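Local coordinates for Alpha/beta hydrolase fold protein (Ochrobactrum, PDB 4G9E), which hydrolyses N-acyl homoserine lactones, the quorum-sensing signals of many bacteria, as a lactonase with the alpha/beta hydrolase fold, at residues A[3-8]-A[14-19]; A[46-51]-A[261-266]; A[75-80]-A[101-106]; A[159-164]-A[175-180]. One frame throughout, in Å; residues are numbered along the deposited sequence.

Contact 1 (A[3-8]-A[14-19]); sequences INYHEL and RIAVRE
Over one face of the His-6 imidazole sits Val-17, its CB 4.2 Å from the ring centroid and 23° off the normal, a CH-pi contact; the Glu-19 carboxylate comes to the ring's edge, but the model is doubtful there, and Glu-19 OE1 has a salt bridge with Arg-53. The Tyr-5 ring meets CG of Arg-18 at its edge, while Ala-16 CB approaches obliquely, 3.7 Å from Tyr-5 CE1. With CG turned opposite its backbone N (chi1 175°), the tyrosine reaches along its own strand: OH gives its proton to the anti lone pair of Glu-7 OE2 at 2.7 Å. The other oxygen, Glu-7 OE1, forms a salt bridge to Arg-14 NE at 3.2 Å, with the carboxylate and guanidinium planes 33° apart. A water donates to OE2 and accepts a weak bond from Arg-14 NH2. On the face shared with His-6, Leu-8 CD1 packs 3.9 Å from Val-17 CG2. Along the backbone, Asn-4, His-6 and Leu-8 each exchange a pair of hydrogen bonds with Glu-19, Val-17 and Ile-15. This register is that of antiparallel strands, and the short connection between 4-10 and 13-19 makes them a beta hairpin, with 4-10 the outermost strand of the central sheet.

Contact 2 (A[46-51]-A[261-266]); sequences GEIGKK and YLARFI
The backbones of Ile-48 and Ala-263 make the nearest approach, CA to CA 6.7 Å, between short helical segments whose axes run 10.8 Å apart at closest and point within 27° of the same direction. One side chain, that of Ile-48, carries the whole contact from the 46-51 side. Its CG1 lies opposite the carbonyl carbon (chi1 -60°), which directs the two branches to different partners. The longer branch ends at CD1, 3.8 Å from Ala-263 CB; the small alanine lets this methyl come close to the helix, where CD1 is also 4.0 Å from Ala-263 N. The shorter branch, CG2, meets Leu-262 CD2 at 4.1 Å and, more loosely, Ile-266 CD1 at 4.4 Å. Every touching side-chain atom is carbon and no hydrogen bond crosses, so the interface is purely apolar. Charged groups stay on another side of the short helix, where Lys-50 NZ and Glu-47 OE1 form a salt bridge at 3.5 Å. The same side chains also reach the sheet: Ile-48 packs on Val-54, Ala-263 and Ile-266 on Trp-52, and Leu-262 on Met-122. This is the layering expected of the alpha/beta hydrolase fold, in which the C-terminal helix, here 255-270, and the helical connection leading into strand 52-57 cover the same face of the central sheet.

Contact 3 (A[75-80]-A[101-106]); sequences YSMEGY and WSLGGH. With C4L (N-butanoyl-L-homoserine), chain C.
Met-77 and His-106 both carry CG opposite their carbonyl carbon (chi1 -70° for the methionine), and the methionine chain then runs extended, so the two side chains lie alongside each other and point the same way. The methyl CE consequently rests over a face of the imidazole, 3.9 Å from the His-106 ring centroid and 28° off its normal, a CH-pi contact, with SD set obliquely. Leu-103 splits its methyls: CD1 touches Met-77 CG at 3.9 Å, and CD2 meets Tyr-80 CE2 at 4.0 Å, the side chains crossing at about a right angle. Met-77 and His-106 also line the butanoyl tail, for Met-77 CE lies 3.7 Å from C7 of N-butanoyl-L-homoserine and His-106 CD2 3.9 Å from its C6. An alanine in place of Met-77 would probably open a gap beside the acyl chain and leave the His-106 face without its methyl cover. A hydrogen bond between ND1 and Gln-200 OE1 helps set the imidazole's turn. At the ligand's other end Ser-102 OG lies 2.6 Å from the carboxylate carbon C4, and Leu-103 N donates to O2 at 2.8 Å. The positive phi of Ser-102 (64°) and Gly-104 fit a nucleophile elbow; the Leu-103 amide is consistent with part of an oxyanion hole. This turn joins strand 97-101 to helix 103-111, with the first turn of helix 77-91 packed against the start of helix 103-111 and helix 182-194 meeting Met-77 and Tyr-80.

Contact 4 (A[159-164]-A[175-180]); sequences SYARST and DIVART. With C4L (N-butanoyl-L-homoserine), chain C.
Tyr-160, Ala-161 and Val-177 join two helices, 154-165 and 171-179, of the helical cap that alpha/beta hydrolases commonly insert between strands of the core sheet, here between 120-124 and 211-216. The joint itself is small and apolar. Val-177 supplies both methyls: CG2 packs 3.9 Å from Ala-161 CB, and CG1 lies near the plane of the Tyr-160 ring, at its edge, a looser 4.5 Å from CD2. Arg-179, at the end of helix 171-179, forms a salt bridge with Asp-67 on the loop after strand 52-57. The tyrosine also belongs to the ligand pocket. With CG opposite its backbone N (chi1 -160°), the ring projects from the helix and brings OH to 2.8 Å from O3 of N-butanoyl-L-homoserine. Either hydroxyl could donate in this hydrogen bond, which holds the alcohol end of the opened lactone. A phenylalanine at Tyr-160 would probably leave O3 without this partner and the homoserine arm freer to turn. The ring's rotation is constrained by its own helix, since Thr-164 CG2 stands 3.6 Å above the ring plane, over the centre. The threonine is held in turn by the tyrosine's backbone: its OG1 donates to Tyr-160 O at 2.8 Å, 30° from the carbonyl plane, and its N reaches the same oxygen from the opposite face at 2.9 Å.

How the contacts relate
In contacts 3 and 4 every touching residue is buried, and in contact 2 all but Ala-263, whereas contact 1, at the sheet's edge, is only partly buried. The chemistry follows: backbone bonds and a charged pair in contact 1, carbon against carbon in contact 2. Contacts 3 and 4 are also apolar between their segments, with a CH-pi contact in 3, and their polar bonds go to the shared ligand, from core and cap respectively; they touch through Trp-101 CZ2 and Thr-164 O at 3.3 Å. Contact 3 is the most central, about 7 Å from the chain's centre to its own, against 15 to 17 Å for the others. Helix 77-91 links contacts 1 and 3, packing on Leu-8 and Ile-15 while supplying Met-77.

Contact 1 (A[3-8]-A[14-19])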
# COMPACT_ATOMS: atom_id res chain seq x y z
N ILE A 3 -5.27 -11.85 16.41
CA ILE A 3 -5.67 -11.19 15.17
C ILE A 3 -6.97 -11.82 14.71
O ILE A 3 -7.07 -13.04 14.61
CB ILE A 3 -4.63 -11.35 14.07
CG1 ILE A 3 -3.28 -10.79 14.52
CG2 ILE A 3 -5.09 -10.67 12.78
CD1 ILE A 3 -3.36 -9.35 15.01
N ASN A 4 -7.97 -10.98 14.45
CA ASN A 4 -9.26 -11.47 14.01
C ASN A 4 -9.35 -11.47 12.49
O ASN A 4 -9.22 -10.42 11.85
CB ASN A 4 -10.38 -10.66 14.65
CG ASN A 4 -10.50 -10.93 16.14
OD1 ASN A 4 -10.52 -12.08 16.57
ND2 ASN A 4 -10.53 -9.86 16.93
N TYR A 5 -9.55 -12.65 11.94
CA TYR A 5 -9.67 -12.85 10.50
C TYR A 5 -11.12 -13.06 10.14
O TYR A 5 -11.83 -13.82 10.80
CB TYR A 5 -8.85 -14.08 10.08
CG TYR A 5 -9.01 -14.44 8.63
CD1 TYR A 5 -8.12 -13.96 7.68
CD2 TYR A 5 -10.05 -15.24 8.20
CE1 TYR A 5 -8.25 -14.28 6.34
CE2 TYR A 5 -10.20 -15.57 6.86
CZ TYR A 5 -9.29 -15.08 5.94
OH TYR A 5 -9.43 -15.40 4.61
N HIS A 6 -11.57 -12.39 9.09
CA HIS A 6 -12.91 -12.65 8.58
C HIS A 6 -13.01 -12.25 7.12
O HIS A 6 -12.13 -11.57 6.60
CB HIS A 6 -13.98 -11.98 9.46
CG HIS A 6 -13.92 -10.48 9.47
ND1 HIS A 6 -12.88 -9.78 10.04
CD2 HIS A 6 -14.79 -9.56 9.00
CE1 HIS A 6 -13.11 -8.48 9.91
NE2 HIS A 6 -14.26 -8.32 9.28
N GLU A 7 -14.06 -12.71 6.45
CA GLU A 7 -14.20 -12.46 5.02
C GLU A 7 -15.47 -11.68 4.72
O GLU A 7 -16.50 -11.88 5.36
CB GLU A 7 -14.17 -13.79 4.25
CG GLU A 7 -12.83 -14.49 4.38
CD GLU A 7 -12.85 -15.93 3.92
OE1 GLU A 7 -13.95 -16.46 3.65
OE2 GLU A 7 -11.76 -16.53 3.84
N LEU A 8 -15.36 -10.76 3.77
CA LEU A 8 -16.48 -9.93 3.35
C LEU A 8 -16.91 -10.29 1.94
O LEU A 8 -16.07 -10.45 1.05
CB LEU A 8 -16.08 -8.46 3.36
CG LEU A 8 -15.67 -7.84 4.70
CD1 LEU A 8 -15.22 -6.40 4.50
CD2 LEU A 8 -16.82 -7.92 5.70
N ARG A 14 -14.95 -12.03 -2.72
CA ARG A 14 -14.84 -12.25 -1.28
C ARG A 14 -13.48 -11.76 -0.81
O ARG A 14 -12.46 -12.26 -1.25
CB ARG A 14 -15.03 -13.73 -0.96
CG ARG A 14 -15.30 -14.00 0.51
CD ARG A 14 -15.52 -15.48 0.78
NE ARG A 14 -14.32 -16.26 0.51
CZ ARG A 14 -14.21 -17.16 -0.47
NH1 ARG A 14 -15.24 -17.41 -1.27
NH2 ARG A 14 -13.07 -17.83 -0.63
N ILE A 15 -13.49 -10.76 0.06
CA ILE A 15 -12.25 -10.14 0.50
C ILE A 15 -11.90 -10.53 1.93
O ILE A 15 -12.71 -10.40 2.85
CB ILE A 15 -12.30 -8.60 0.32
CG1 ILE A 15 -12.37 -8.26 -1.17
CG2 ILE A 15 -11.09 -7.95 0.98
CD1 ILE A 15 -12.49 -6.78 -1.46
N ALA A 16 -10.68 -11.03 2.09
CA ALA A 16 -10.17 -11.41 3.40
C ALA A 16 -9.71 -10.17 4.16
O ALA A 16 -9.07 -9.29 3.59
CB ALA A 16 -9.02 -12.38 3.23
N VAL A 17 -10.03 -10.12 5.45
CA VAL A 17 -9.69 -8.99 6.30
C VAL A 17 -9.08 -9.47 7.61
O VAL A 17 -9.63 -10.34 8.27
CB VAL A 17 -10.95 -8.14 6.64
CG1 VAL A 17 -10.57 -6.96 7.51
CG2 VAL A 17 -11.63 -7.67 5.36
N ARG A 18 -7.94 -8.90 7.98
CA ARG A 18 -7.32 -9.15 9.28
C ARG A 18 -7.43 -7.89 10.10
O ARG A 18 -7.17 -6.81 9.59
CB ARG A 18 -5.83 -9.47 9.10
CG ARG A 18 -5.56 -10.71 8.30
CD ARG A 18 -4.11 -10.76 7.85
NE ARG A 18 -3.96 -11.76 6.81
CZ ARG A 18 -4.28 -11.57 5.53
NH1 ARG A 18 -4.77 -10.40 5.13
NH2 ARG A 18 -4.11 -12.54 4.65
N GLU A 19 -7.81 -8.03 11.36
CA GLU A 19 -7.89 -6.88 12.25
C GLU A 19 -7.22 -7.18 13.58
O GLU A 19 -7.40 -8.26 14.15
CB GLU A 19 -9.34 -6.48 12.52
CG GLU A 19 -10.12 -6.09 11.28
CD GLU A 19 -11.51 -5.60 11.60
OE1 GLU A 19 -11.65 -4.75 12.51
OE2 GLU A 19 -12.47 -6.06 10.96
O HOH W 1 -11.80 -18.57 2.06

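Contact 2 (A[46-51]-A[261-266])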
# COMPACT_ATOMS: atom_id res chain seq x y z
N GLY A 46 2.31 -6.35 16.72
CA GLY A 46 3.19 -5.57 17.56
C GLY A 46 2.53 -4.37 18.21
O GLY A 46 1.30 -4.31 18.34
N GLU A 47 3.36 -3.42 18.59
CA GLU A 47 2.89 -2.28 19.37
C GLU A 47 1.82 -1.45 18.61
O GLU A 47 0.92 -0.90 19.20
CB GLU A 47 4.08 -1.40 19.78
CG GLU A 47 4.81 -2.01 20.96
CD GLU A 47 3.87 -2.55 22.06
OE1 GLU A 47 3.85 -3.79 22.21
OE2 GLU A 47 3.19 -1.78 22.83
N ILE A 48 1.98 -1.37 17.28
CA ILE A 48 1.03 -0.60 16.50
C ILE A 48 -0.38 -1.21 16.63
O ILE A 48 -1.34 -0.51 16.96
CB ILE A 48 1.44 -0.52 15.00
CG1 ILE A 48 2.81 0.16 14.84
CG2 ILE A 48 0.37 0.22 14.20
CD1 ILE A 48 2.84 1.61 15.29
N GLY A 49 -0.48 -2.51 16.38
CA GLY A 49 -1.74 -3.22 16.44
C GLY A 49 -2.31 -3.39 17.83
O GLY A 49 -3.52 -3.58 17.99
N LYS A 50 -1.45 -3.37 18.84
CA LYS A 50 -1.94 -3.42 20.21
C LYS A 50 -2.66 -2.14 20.62
O LYS A 50 -3.57 -2.21 21.38
CB LYS A 50 -0.80 -3.76 21.21
CG LYS A 50 -0.21 -5.17 20.97
CD LYS A 50 1.11 -5.38 21.74
CE LYS A 50 1.87 -6.69 21.48
NZ LYS A 50 2.62 -7.07 22.69
N LYS A 51 -2.24 -1.01 20.07
CA LYS A 51 -2.88 0.25 20.42
C LYS A 51 -4.01 0.61 19.48
O LYS A 51 -5.12 0.95 19.91
CB LYS A 51 -1.87 1.39 20.43
CG LYS A 51 -2.54 2.71 20.72
CD LYS A 51 -1.55 3.77 21.08
CE LYS A 51 -2.26 5.07 21.38
NZ LYS A 51 -1.36 6.02 22.06
N TYR A 261 7.89 6.15 12.90
CA TYR A 261 7.22 7.06 11.97
C TYR A 261 5.71 6.82 11.93
O TYR A 261 4.93 7.76 11.98
CB TYR A 261 7.79 6.92 10.56
CG TYR A 261 9.17 7.49 10.39
CD1 TYR A 261 9.38 8.86 10.35
CD2 TYR A 261 10.26 6.65 10.26
CE1 TYR A 261 10.65 9.38 10.18
CE2 TYR A 261 11.54 7.17 10.09
CZ TYR A 261 11.72 8.53 10.05
OH TYR A 261 12.98 9.05 9.89
N LEU A 262 5.30 5.56 11.78
CA LEU A 262 3.89 5.25 11.64
C LEU A 262 3.11 5.65 12.89
O LEU A 262 2.05 6.26 12.79
CB LEU A 262 3.70 3.77 11.31
CG LEU A 262 2.25 3.32 11.15
CD1 LEU A 262 1.52 4.14 10.09
CD2 LEU A 262 2.20 1.82 10.84
N ALA A 263 3.63 5.30 14.06
CA ALA A 263 2.97 5.67 15.31
C ALA A 263 2.84 7.18 15.46
O ALA A 263 1.80 7.69 15.88
CB ALA A 263 3.70 5.07 16.51
N ARG A 264 3.90 7.90 15.14
CA ARG A 264 3.88 9.35 15.27
C ARG A 264 2.87 9.96 14.31
O ARG A 264 2.13 10.87 14.67
CB ARG A 264 5.28 9.95 15.08
CG ARG A 264 5.36 11.41 15.48
CD ARG A 264 6.80 11.88 15.57
NE ARG A 264 7.52 11.93 14.30
CZ ARG A 264 8.55 11.15 13.98
NH1 ARG A 264 9.17 11.32 12.82
NH2 ARG A 264 8.97 10.20 14.80
N PHE A 265 2.83 9.44 13.09
CA PHE A 265 1.89 9.91 12.09
C PHE A 265 0.45 9.65 12.53
O PHE A 265 -0.41 10.53 12.44
CB PHE A 265 2.17 9.23 10.75
CG PHE A 265 1.33 9.76 9.63
CD1 PHE A 265 1.38 11.09 9.28
CD2 PHE A 265 0.51 8.90 8.90
CE1 PHE A 265 0.61 11.58 8.22
CE2 PHE A 265 -0.26 9.38 7.84
CZ PHE A 265 -0.20 10.72 7.50
N ILE A 266 0.16 8.44 13.03
CA ILE A 266 -1.19 8.15 13.49
C ILE A 266 -1.57 9.08 14.64
O ILE A 266 -2.66 9.67 14.64
CB ILE A 266 -1.36 6.68 13.93
CG1 ILE A 266 -1.14 5.73 12.75
CG2 ILE A 266 -2.74 6.47 14.54
CD1 ILE A 266 -0.96 4.28 13.18

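Contact 3 (A[75-80]-A[101-106])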
# COMPACT_ATOMS: atom_id res chain seq x y z
N TYR A 75 -8.98 -4.83 -11.25
CA TYR A 75 -7.52 -4.88 -11.25
C TYR A 75 -6.91 -3.62 -11.84
O TYR A 75 -6.43 -3.60 -12.98
CB TYR A 75 -7.04 -6.12 -12.00
CG TYR A 75 -7.39 -7.45 -11.39
CD1 TYR A 75 -7.63 -7.59 -10.02
CD2 TYR A 75 -7.44 -8.59 -12.18
CE1 TYR A 75 -7.92 -8.84 -9.48
CE2 TYR A 75 -7.73 -9.83 -11.65
CZ TYR A 75 -7.96 -9.95 -10.29
OH TYR A 75 -8.26 -11.17 -9.74
N SER A 76 -6.97 -2.54 -11.06
CA SER A 76 -6.37 -1.27 -11.43
C SER A 76 -6.23 -0.47 -10.16
O SER A 76 -6.92 -0.75 -9.17
CB SER A 76 -7.24 -0.51 -12.43
OG SER A 76 -8.43 -0.05 -11.82
N MET A 77 -5.37 0.53 -10.16
CA MET A 77 -5.21 1.33 -8.96
C MET A 77 -6.54 1.92 -8.49
O MET A 77 -6.86 1.89 -7.30
CB MET A 77 -4.14 2.39 -9.18
CG MET A 77 -2.75 1.78 -9.27
SD MET A 77 -1.60 2.87 -10.09
CE MET A 77 -0.08 1.94 -9.89
N GLU A 78 -7.33 2.43 -9.43
CA GLU A 78 -8.62 3.01 -9.09
C GLU A 78 -9.66 1.94 -8.72
O GLU A 78 -10.48 2.17 -7.84
CB GLU A 78 -9.12 3.94 -10.21
CG GLU A 78 -9.41 3.26 -11.55
CD GLU A 78 -8.21 3.17 -12.50
OE1 GLU A 78 -7.04 3.17 -12.06
OE2 GLU A 78 -8.46 3.08 -13.71
N GLY A 79 -9.61 0.78 -9.37
CA GLY A 79 -10.51 -0.31 -9.03
C GLY A 79 -10.26 -0.86 -7.64
O GLY A 79 -11.20 -1.15 -6.89
N TYR A 80 -8.99 -1.02 -7.30
CA TYR A 80 -8.62 -1.43 -5.95
C TYR A 80 -9.06 -0.38 -4.92
O TYR A 80 -9.48 -0.72 -3.81
CB TYR A 80 -7.12 -1.63 -5.85
CG TYR A 80 -6.55 -2.84 -6.58
CD1 TYR A 80 -7.09 -4.11 -6.44
CD2 TYR A 80 -5.42 -2.69 -7.37
CE1 TYR A 80 -6.52 -5.21 -7.09
CE2 TYR A 80 -4.84 -3.76 -8.02
CZ TYR A 80 -5.39 -5.02 -7.87
OH TYR A 80 -4.81 -6.08 -8.51
N TRP A 101 1.46 0.49 0.94
CA TRP A 101 2.77 -0.02 0.56
C TRP A 101 2.81 -0.26 -0.95
O TRP A 101 2.17 -1.18 -1.46
CB TRP A 101 3.06 -1.33 1.30
CG TRP A 101 4.35 -1.96 0.88
CD1 TRP A 101 5.52 -1.32 0.58
CD2 TRP A 101 4.59 -3.36 0.68
NE1 TRP A 101 6.47 -2.24 0.21
CE2 TRP A 101 5.92 -3.50 0.27
CE3 TRP A 101 3.80 -4.50 0.85
CZ2 TRP A 101 6.49 -4.74 0.01
CZ3 TRP A 101 4.37 -5.73 0.58
CH2 TRP A 101 5.70 -5.85 0.16
N SER A 102 3.57 0.59 -1.64
CA SER A 102 3.92 0.42 -3.04
C SER A 102 2.65 0.49 -3.90
O SER A 102 2.04 1.55 -3.94
CB SER A 102 4.76 -0.84 -3.24
OG SER A 102 5.44 -0.75 -4.48
N LEU A 103 2.24 -0.58 -4.57
CA LEU A 103 0.92 -0.56 -5.22
C LEU A 103 -0.13 -0.02 -4.25
O LEU A 103 -1.00 0.75 -4.62
CB LEU A 103 0.55 -1.96 -5.70
CG LEU A 103 -0.89 -2.16 -6.18
CD1 LEU A 103 -1.21 -1.28 -7.38
CD2 LEU A 103 -1.14 -3.63 -6.49
N GLY A 104 -0.06 -0.44 -2.99
CA GLY A 104 -1.00 0.03 -1.98
C GLY A 104 -0.97 1.53 -1.75
O GLY A 104 -2.00 2.14 -1.43
N GLY A 105 0.20 2.15 -1.89
CA GLY A 105 0.32 3.59 -1.83
C GLY A 105 -0.38 4.27 -3.00
O GLY A 105 -1.04 5.29 -2.82
N HIS A 106 -0.22 3.72 -4.20
CA HIS A 106 -0.93 4.25 -5.37
C HIS A 106 -2.44 4.13 -5.17
O HIS A 106 -3.21 5.03 -5.53
CB HIS A 106 -0.49 3.52 -6.64
CG HIS A 106 0.96 3.69 -6.97
ND1 HIS A 106 1.48 4.84 -7.53
CD2 HIS A 106 2.02 2.86 -6.79
CE1 HIS A 106 2.78 4.70 -7.70
NE2 HIS A 106 3.14 3.51 -7.25
O1 C4L C . 5.70 -3.60 -4.65
C4 C4L C . 4.86 -3.12 -5.44
O2 C4L C . 3.65 -2.98 -5.17
C3 C4L C . 5.31 -2.70 -6.82
C2 C4L C . 6.80 -2.34 -6.84
C1 C4L C . 7.39 -2.39 -8.24
O3 C4L C . 7.50 -3.75 -8.69
N1 C4L C . 4.56 -1.54 -7.33
C5 C4L C . 3.62 -1.65 -8.27
O4 C4L C . 3.32 -2.71 -8.80
C6 C4L C . 2.93 -0.37 -8.69
C7 C4L C . 2.90 -0.30 -10.22
C8 C4L C . 4.30 -0.19 -10.82

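Contact 4 (A[159-164]-A[175-180])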
# COMPACT_ATOMS: atom_id res chain seq x y z
N SER A 159 12.45 -14.16 -7.38
CA SER A 159 13.11 -12.88 -7.57
C SER A 159 12.22 -11.73 -7.15
O SER A 159 12.66 -10.81 -6.47
CB SER A 159 13.56 -12.69 -9.02
OG SER A 159 14.53 -11.66 -9.12
N TYR A 160 10.95 -11.78 -7.55
CA TYR A 160 10.02 -10.72 -7.20
C TYR A 160 9.77 -10.68 -5.69
O TYR A 160 9.77 -9.61 -5.09
CB TYR A 160 8.69 -10.85 -7.96
CG TYR A 160 7.91 -9.56 -8.00
CD1 TYR A 160 8.41 -8.45 -8.67
CD2 TYR A 160 6.68 -9.43 -7.36
CE1 TYR A 160 7.72 -7.26 -8.71
CE2 TYR A 160 5.97 -8.23 -7.39
CZ TYR A 160 6.50 -7.16 -8.07
OH TYR A 160 5.82 -5.96 -8.11
N ALA A 161 9.55 -11.85 -5.09
CA ALA A 161 9.32 -11.92 -3.65
C ALA A 161 10.50 -11.38 -2.86
O ALA A 161 10.34 -10.62 -1.90
CB ALA A 161 9.01 -13.35 -3.23
N ARG A 162 11.70 -11.79 -3.26
CA ARG A 162 12.89 -11.35 -2.54
C ARG A 162 13.12 -9.85 -2.68
O ARG A 162 13.45 -9.18 -1.71
CB ARG A 162 14.12 -12.13 -3.00
CG ARG A 162 14.13 -13.58 -2.53
CD ARG A 162 15.45 -14.25 -2.83
NE ARG A 162 15.48 -15.64 -2.38
CZ ARG A 162 15.73 -16.03 -1.13
NH1 ARG A 162 16.00 -15.13 -0.20
NH2 ARG A 162 15.73 -17.32 -0.82
N SER A 163 12.93 -9.31 -3.88
CA SER A 163 13.19 -7.89 -4.10
C SER A 163 12.12 -6.99 -3.46
O SER A 163 12.44 -5.94 -2.92
CB SER A 163 13.33 -7.59 -5.59
OG SER A 163 12.16 -7.95 -6.30
N THR A 164 10.86 -7.40 -3.52
CA THR A 164 9.80 -6.60 -2.92
C THR A 164 9.81 -6.65 -1.40
O THR A 164 9.54 -5.65 -0.75
CB THR A 164 8.39 -6.96 -3.43
OG1 THR A 164 8.11 -8.34 -3.16
CG2 THR A 164 8.24 -6.65 -4.91
N ASP A 175 4.71 -18.37 -1.37
CA ASP A 175 3.32 -18.81 -1.46
C ASP A 175 2.40 -17.64 -1.77
O ASP A 175 1.49 -17.75 -2.59
CB ASP A 175 2.88 -19.48 -0.16
CG ASP A 175 3.70 -20.71 0.18
OD1 ASP A 175 4.24 -21.35 -0.75
OD2 ASP A 175 3.81 -21.03 1.38
N ILE A 176 2.64 -16.52 -1.10
CA ILE A 176 1.83 -15.33 -1.32
C ILE A 176 1.94 -14.86 -2.77
O ILE A 176 0.93 -14.65 -3.45
CB ILE A 176 2.23 -14.19 -0.35
CG1 ILE A 176 1.91 -14.60 1.09
CG2 ILE A 176 1.50 -12.92 -0.71
CD1 ILE A 176 2.50 -13.67 2.15
N VAL A 177 3.17 -14.71 -3.26
CA VAL A 177 3.40 -14.20 -4.61
C VAL A 177 2.92 -15.17 -5.68
O VAL A 177 2.36 -14.76 -6.70
CB VAL A 177 4.88 -13.84 -4.83
CG1 VAL A 177 5.17 -13.50 -6.29
CG2 VAL A 177 5.27 -12.68 -3.92
N ALA A 178 3.13 -16.46 -5.45
CA ALA A 178 2.71 -17.48 -6.40
C ALA A 178 1.19 -17.53 -6.56
O ALA A 178 0.69 -17.83 -7.64
CB ALA A 178 3.24 -18.84 -5.98
N ARG A 179 0.46 -17.23 -5.49
CA ARG A 179 -1.00 -17.26 -5.55
C ARG A 179 -1.59 -16.19 -6.46
O ARG A 179 -2.61 -16.42 -7.10
CB ARG A 179 -1.61 -17.14 -4.15
CG ARG A 179 -3.14 -16.99 -4.13
CD ARG A 179 -3.54 -15.52 -4.26
NE ARG A 179 -4.98 -15.27 -4.24
CZ ARG A 179 -5.76 -15.29 -5.32
NH1 ARG A 179 -7.06 -15.03 -5.20
NH2 ARG A 179 -5.25 -15.58 -6.51
N THR A 180 -0.97 -15.02 -6.49
CA THR A 180 -1.56 -13.86 -7.14
C THR A 180 -2.07 -14.17 -8.54
O THR A 180 -1.37 -14.79 -9.35
CB THR A 180 -0.54 -12.72 -7.23
OG1 THR A 180 0.02 -12.50 -5.93
CG2 THR A 180 -1.20 -11.44 -7.72
O1 C4L C . 5.70 -3.60 -4.65
C4 C4L C . 4.86 -3.12 -5.44
O2 C4L C . 3.65 -2.98 -5.17
C3 C4L C . 5.31 -2.70 -6.82
C2 C4L C . 6.80 -2.34 -6.84
C1 C4L C . 7.39 -2.39 -8.24
O3 C4L C . 7.50 -3.75 -8.69
N1 C4L C . 4.56 -1.54 -7.33
C5 C4L C . 3.62 -1.65 -8.27
O4 C4L C . 3.32 -2.71 -8.80
C6 C4L C . 2.93 -0.37 -8.69
C7 C4L C . 2.90 -0.30 -10.22
C8 C4L C . 4.30 -0.19 -10.82